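Local coordinates for protein lectin (Trichosanthes anguina, PDB 4HR6) that binds galactose-type sugars through its beta-trefoil lectin chain, as a nontoxic three-chain relative of the type II ribosome-inactivating proteins, at residues C[182-185]-C[186-189]; C[128-131]-C[132-136]. All blocks are in the same frame, centred on the assembly; numbering follows the deposited sequence.

Contact 1 (C[182-185]-C[186-189]); sequences RVDD and NREL
Two guanidinium groups carry this turn between strands 181-183 and 189-194 of the second ricin-type beta-trefoil domain, and each offers its edge to the turn. The edge of R187 faces the D184 carboxylate and backbone; the two side chains run side by side, their flat ends 27° apart. R187 grips side-on: NE donates to D184 O at 2.9 Å, almost within the guanidinium plane, while NH2 makes a salt bridge to D184 OD1 at 2.6 Å. The bend at chi2 (-63°) folds the R187 chain back over the turn to reach that residue. R182 extends from CG to NE and offers its edge in turn to the backbone, NH1 meeting R187 O at 2.9 Å; its NE is taken by T180, its NH2 by D178, and Y176 makes a cation-pi contact with it. The other carboxylate oxygen of D184 is held by R169 and S172, so both oxygens of the acid are engaged. V183 CG2 packs on L189 CB at 3.9 Å, and both valine and leucine touch I206. A type I turn from N186 to L189 takes the chain round the corner, with N186 OD1 closing an Asx turn on E188 N. Past the corner, V183 N donates to L189 O at 3.2 Å.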
loop_
_atom_site.group_PDB
_atom_site.type_symbol
_atom_site.label_atom_id
_atom_site.label_comp_id
_atom_site.label_asym_id
_atom_site.label_seq_id
_atom_site.Cartn_x
_atom_site.Cartn_y
_atom_site.Cartn_z
ATOM N N ARG C 182 11.056 9.106 10.074
ATOM C CA ARG C 182 11.572 10.282 10.735
ATOM C C ARG C 182 10.497 11.149 11.361
ATOM O O ARG C 182 9.363 11.204 10.883
ATOM C CB ARG C 182 12.367 11.122 9.743
ATOM C CG ARG C 182 13.479 10.327 9.100
ATOM C CD ARG C 182 14.508 11.208 8.444
ATOM N NE ARG C 182 15.524 10.368 7.807
ATOM C CZ ARG C 182 16.714 10.801 7.403
ATOM N NH1 ARG C 182 17.053 12.074 7.566
ATOM N NH2 ARG C 182 17.560 9.958 6.834
ATOM N N VAL C 183 10.888 11.852 12.426
ATOM C CA VAL C 183 10.010 12.775 13.125
ATOM C C VAL C 183 9.800 13.937 12.168
ATOM O O VAL C 183 10.757 14.487 11.622
ATOM C CB VAL C 183 10.619 13.227 14.478
ATOM C CG1 VAL C 183 9.727 14.241 15.169
ATOM C CG2 VAL C 183 10.824 12.018 15.385
ATOM N N ASP C 184 8.544 14.287 11.939
ATOM C CA ASP C 184 8.214 15.201 10.863
ATOM C C ASP C 184 8.797 16.576 11.145
ATOM O O ASP C 184 9.387 17.189 10.257
ATOM C CB ASP C 184 6.693 15.268 10.671
ATOM C CG ASP C 184 6.282 16.129 9.501
ATOM O OD1 ASP C 184 7.091 16.335 8.572
ATOM O OD2 ASP C 184 5.128 16.582 9.499
ATOM N N ASP C 185 8.645 17.038 12.386
ATOM C CA ASP C 185 9.192 18.330 12.821
ATOM C C ASP C 185 10.722 18.354 12.945
ATOM O O ASP C 185 11.310 19.433 12.961
ATOM C CB ASP C 185 8.568 18.763 14.156
ATOM C CG ASP C 185 7.193 19.414 13.987
ATOM O OD1 ASP C 185 6.718 19.590 12.841
ATOM O OD2 ASP C 185 6.583 19.759 15.021
ATOM N N ASN C 186 11.356 17.185 13.028
ATOM C CA ASN C 186 12.820 17.100 13.124
ATOM C C ASN C 186 13.404 15.930 12.321
ATOM O O ASN C 186 13.438 14.796 12.791
ATOM C CB ASN C 186 13.231 16.993 14.602
ATOM C CG ASN C 186 14.711 17.257 14.834
ATOM O OD1 ASN C 186 15.529 17.198 13.915
ATOM N ND2 ASN C 186 15.059 17.552 16.082
ATOM N N ARG C 187 13.904 16.225 11.123
ATOM C CA ARG C 187 14.336 15.177 10.184
ATOM C C ARG C 187 15.717 14.593 10.486
ATOM O O ARG C 187 16.195 13.740 9.750
ATOM C CB ARG C 187 14.301 15.700 8.744
ATOM C CG ARG C 187 12.959 16.276 8.303
ATOM C CD ARG C 187 11.841 15.236 8.302
ATOM N NE ARG C 187 10.556 15.868 8.017
ATOM C CZ ARG C 187 10.082 16.139 6.800
ATOM N NH1 ARG C 187 10.775 15.827 5.710
ATOM N NH2 ARG C 187 8.897 16.730 6.677
ATOM N N GLU C 188 16.359 15.052 11.557
ATOM C CA GLU C 188 17.621 14.459 12.026
ATOM C C GLU C 188 17.350 13.257 12.933
ATOM O O GLU C 188 18.279 12.501 13.265
ATOM C CB GLU C 188 18.464 15.506 12.769
ATOM C CG GLU C 188 18.935 16.652 11.875
ATOM C CD GLU C 188 19.527 17.835 12.644
ATOM O OE1 GLU C 188 19.255 17.992 13.862
ATOM O OE2 GLU C 188 20.265 18.624 12.015
ATOM N N LEU C 189 16.072 13.074 13.287
ATOM C CA LEU C 189 15.619 12.049 14.234
ATOM C C LEU C 189 14.916 10.845 13.580
ATOM O O LEU C 189 13.947 11.000 12.847
ATOM C CB LEU C 189 14.662 12.697 15.235
ATOM C CG LEU C 189 15.237 13.824 16.100
ATOM C CD1 LEU C 189 14.158 14.424 16.987
ATOM C CD2 LEU C 189 16.391 13.299 16.944
#

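Contact 2 (C[128-131]-C[132-136]); sequences GWRV and GNYVQ
R130 reaches across the bend to two backbone carbonyls of 132-136, and a single nitrogen, NH1, serves both. It donates to Q136 O at 2.6 Å, the straighter bond (165° at the hydrogen), and to Y134 O at 2.7 Å. Both acceptors lie close to the guanidinium plane, so the group meets the chain edge-on and the two bonds tend to fix its rotation; NH2 adds a weak, bent bond to Q136 O. The R130 side chain leaves with CG anti to the backbone N (chi1 -178°) and bends at chi3, which swings the guanidinium onto this pair of oxygens. The carbonyls near the corner are satisfied differently. One water donates to R130 O at 2.6 Å and to G132 O at 2.8 Å, bridging the two sides of the bend. V131 O accepts from S185 OG of a neighbouring chain; N133 N bonds to D184 OD2 and Y134 N to Y188 OH, both also of that neighbouring chain. This is thus a connector between the two trefoil domains, gripped by its own arginine and by another subunit. It follows the edge strand 130-131, which pairs antiparallel with strand 7-13 of the first domain, and leads toward strand 138-143 of the second.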
loop_
_atom_site.group_PDB
_atom_site.type_symbol
_atom_site.label_atom_id
_atom_site.label_comp_id
_atom_site.label_asym_id
_atom_site.label_seq_id
_atom_site.Cartn_x
_atom_site.Cartn_y
_atom_site.Cartn_z
ATOM N N GLY C 128 19.556 1.520 1.567
ATOM C CA GLY C 128 18.130 1.473 1.232
ATOM C C GLY C 128 17.803 2.440 0.122
ATOM O O GLY C 128 18.202 3.610 0.155
ATOM N N TRP C 129 17.075 1.961 -0.877
ATOM C CA TRP C 129 16.766 2.801 -2.041
ATOM C C TRP C 129 15.308 2.661 -2.472
ATOM O O TRP C 129 14.730 1.600 -2.335
ATOM C CB TRP C 129 17.675 2.415 -3.211
ATOM C CG TRP C 129 19.115 2.398 -2.867
ATOM C CD1 TRP C 129 19.856 1.317 -2.492
ATOM C CD2 TRP C 129 19.995 3.514 -2.861
ATOM N NE1 TRP C 129 21.147 1.694 -2.252
ATOM C CE2 TRP C 129 21.260 3.042 -2.469
ATOM C CE3 TRP C 129 19.833 4.876 -3.146
ATOM C CZ2 TRP C 129 22.365 3.878 -2.353
ATOM C CZ3 TRP C 129 20.933 5.715 -3.033
ATOM C CH2 TRP C 129 22.188 5.208 -2.643
ATOM N N ARG C 130 14.752 3.755 -2.987
ATOM C CA ARG C 130 13.452 3.788 -3.635
ATOM C C ARG C 130 13.616 4.014 -5.139
ATOM O O ARG C 130 14.034 5.105 -5.582
ATOM C CB ARG C 130 12.591 4.921 -3.082
ATOM C CG ARG C 130 11.198 4.964 -3.697
ATOM C CD ARG C 130 10.541 6.314 -3.461
ATOM N NE ARG C 130 10.219 6.528 -2.051
ATOM C CZ ARG C 130 9.797 7.677 -1.540
ATOM N NH1 ARG C 130 9.647 8.748 -2.311
ATOM N NH2 ARG C 130 9.546 7.765 -0.233
ATOM N N VAL C 131 13.259 2.995 -5.910
ATOM C CA VAL C 131 13.184 3.121 -7.363
ATOM C C VAL C 131 11.798 3.629 -7.708
ATOM O O VAL C 131 10.806 2.963 -7.455
ATOM C CB VAL C 131 13.414 1.773 -8.043
ATOM C CG1 VAL C 131 13.280 1.915 -9.551
ATOM C CG2 VAL C 131 14.772 1.230 -7.652
ATOM N N GLY C 132 11.732 4.825 -8.257
ATOM C CA GLY C 132 10.469 5.466 -8.496
ATOM C C GLY C 132 10.668 6.940 -8.709
ATOM O O GLY C 132 11.676 7.511 -8.284
ATOM N N ASN C 133 9.698 7.565 -9.357
ATOM C CA ASN C 133 9.856 8.923 -9.834
ATOM C C ASN C 133 9.412 9.953 -8.814
ATOM O O ASN C 133 9.760 11.131 -8.926
ATOM C CB ASN C 133 9.088 9.116 -11.134
ATOM C CG ASN C 133 9.473 10.400 -11.845
ATOM O OD1 ASN C 133 10.659 10.693 -12.018
ATOM N ND2 ASN C 133 8.476 11.184 -12.242
ATOM N N TYR C 134 8.642 9.522 -7.819
ATOM C CA TYR C 134 8.275 10.415 -6.722
ATOM C C TYR C 134 9.318 10.241 -5.623
ATOM O O TYR C 134 9.367 9.190 -4.983
ATOM C CB TYR C 134 6.873 10.084 -6.219
ATOM C CG TYR C 134 6.311 11.056 -5.230
ATOM C CD1 TYR C 134 5.660 12.201 -5.654
ATOM C CD2 TYR C 134 6.420 10.823 -3.865
ATOM C CE1 TYR C 134 5.131 13.094 -4.742
ATOM C CE2 TYR C 134 5.905 11.711 -2.949
ATOM C CZ TYR C 134 5.263 12.834 -3.388
ATOM O OH TYR C 134 4.747 13.702 -2.471
ATOM N N VAL C 135 10.150 11.266 -5.423
ATOM C CA VAL C 135 11.331 11.155 -4.546
ATOM C C VAL C 135 11.089 11.689 -3.135
ATOM O O VAL C 135 11.825 11.370 -2.214
ATOM C CB VAL C 135 12.582 11.853 -5.152
ATOM C CG1 VAL C 135 13.082 11.101 -6.383
ATOM C CG2 VAL C 135 12.298 13.309 -5.499
ATOM N N GLN C 136 10.052 12.501 -2.971
ATOM C CA GLN C 136 9.760 13.088 -1.691
ATOM C C GLN C 136 9.417 12.046 -0.619
ATOM O O GLN C 136 9.026 10.899 -0.924
ATOM C CB GLN C 136 8.631 14.112 -1.816
ATOM C CG GLN C 136 9.011 15.335 -2.640
ATOM C CD GLN C 136 7.874 16.329 -2.777
ATOM O OE1 GLN C 136 7.110 16.545 -1.839
ATOM N NE2 GLN C 136 7.757 16.945 -3.955
HETATM O O HOH W 1 12.884 7.390 -5.805
#

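Overall arrangement
Contacts 1 and 2 illustrate one principle at two places: arginine side chains tie a turning chain to its own carbonyl oxygens. Contact 2 comes first in sequence, in the connector between the trefoil domains, and contact 1 follows within the second domain. Their centres lie about 19 Å apart, and their nearest atoms about 7 Å, so they do not touch. Strand 138-143, which the connector enters, carries I139, packed against D184 and R187 of contact 1. Contact 2 alone meets another chain of the assembly. Neither contact supplies a residue to either galactoside pocket; the V135 side chain lies about 13 Å from a bound methyl galactoside.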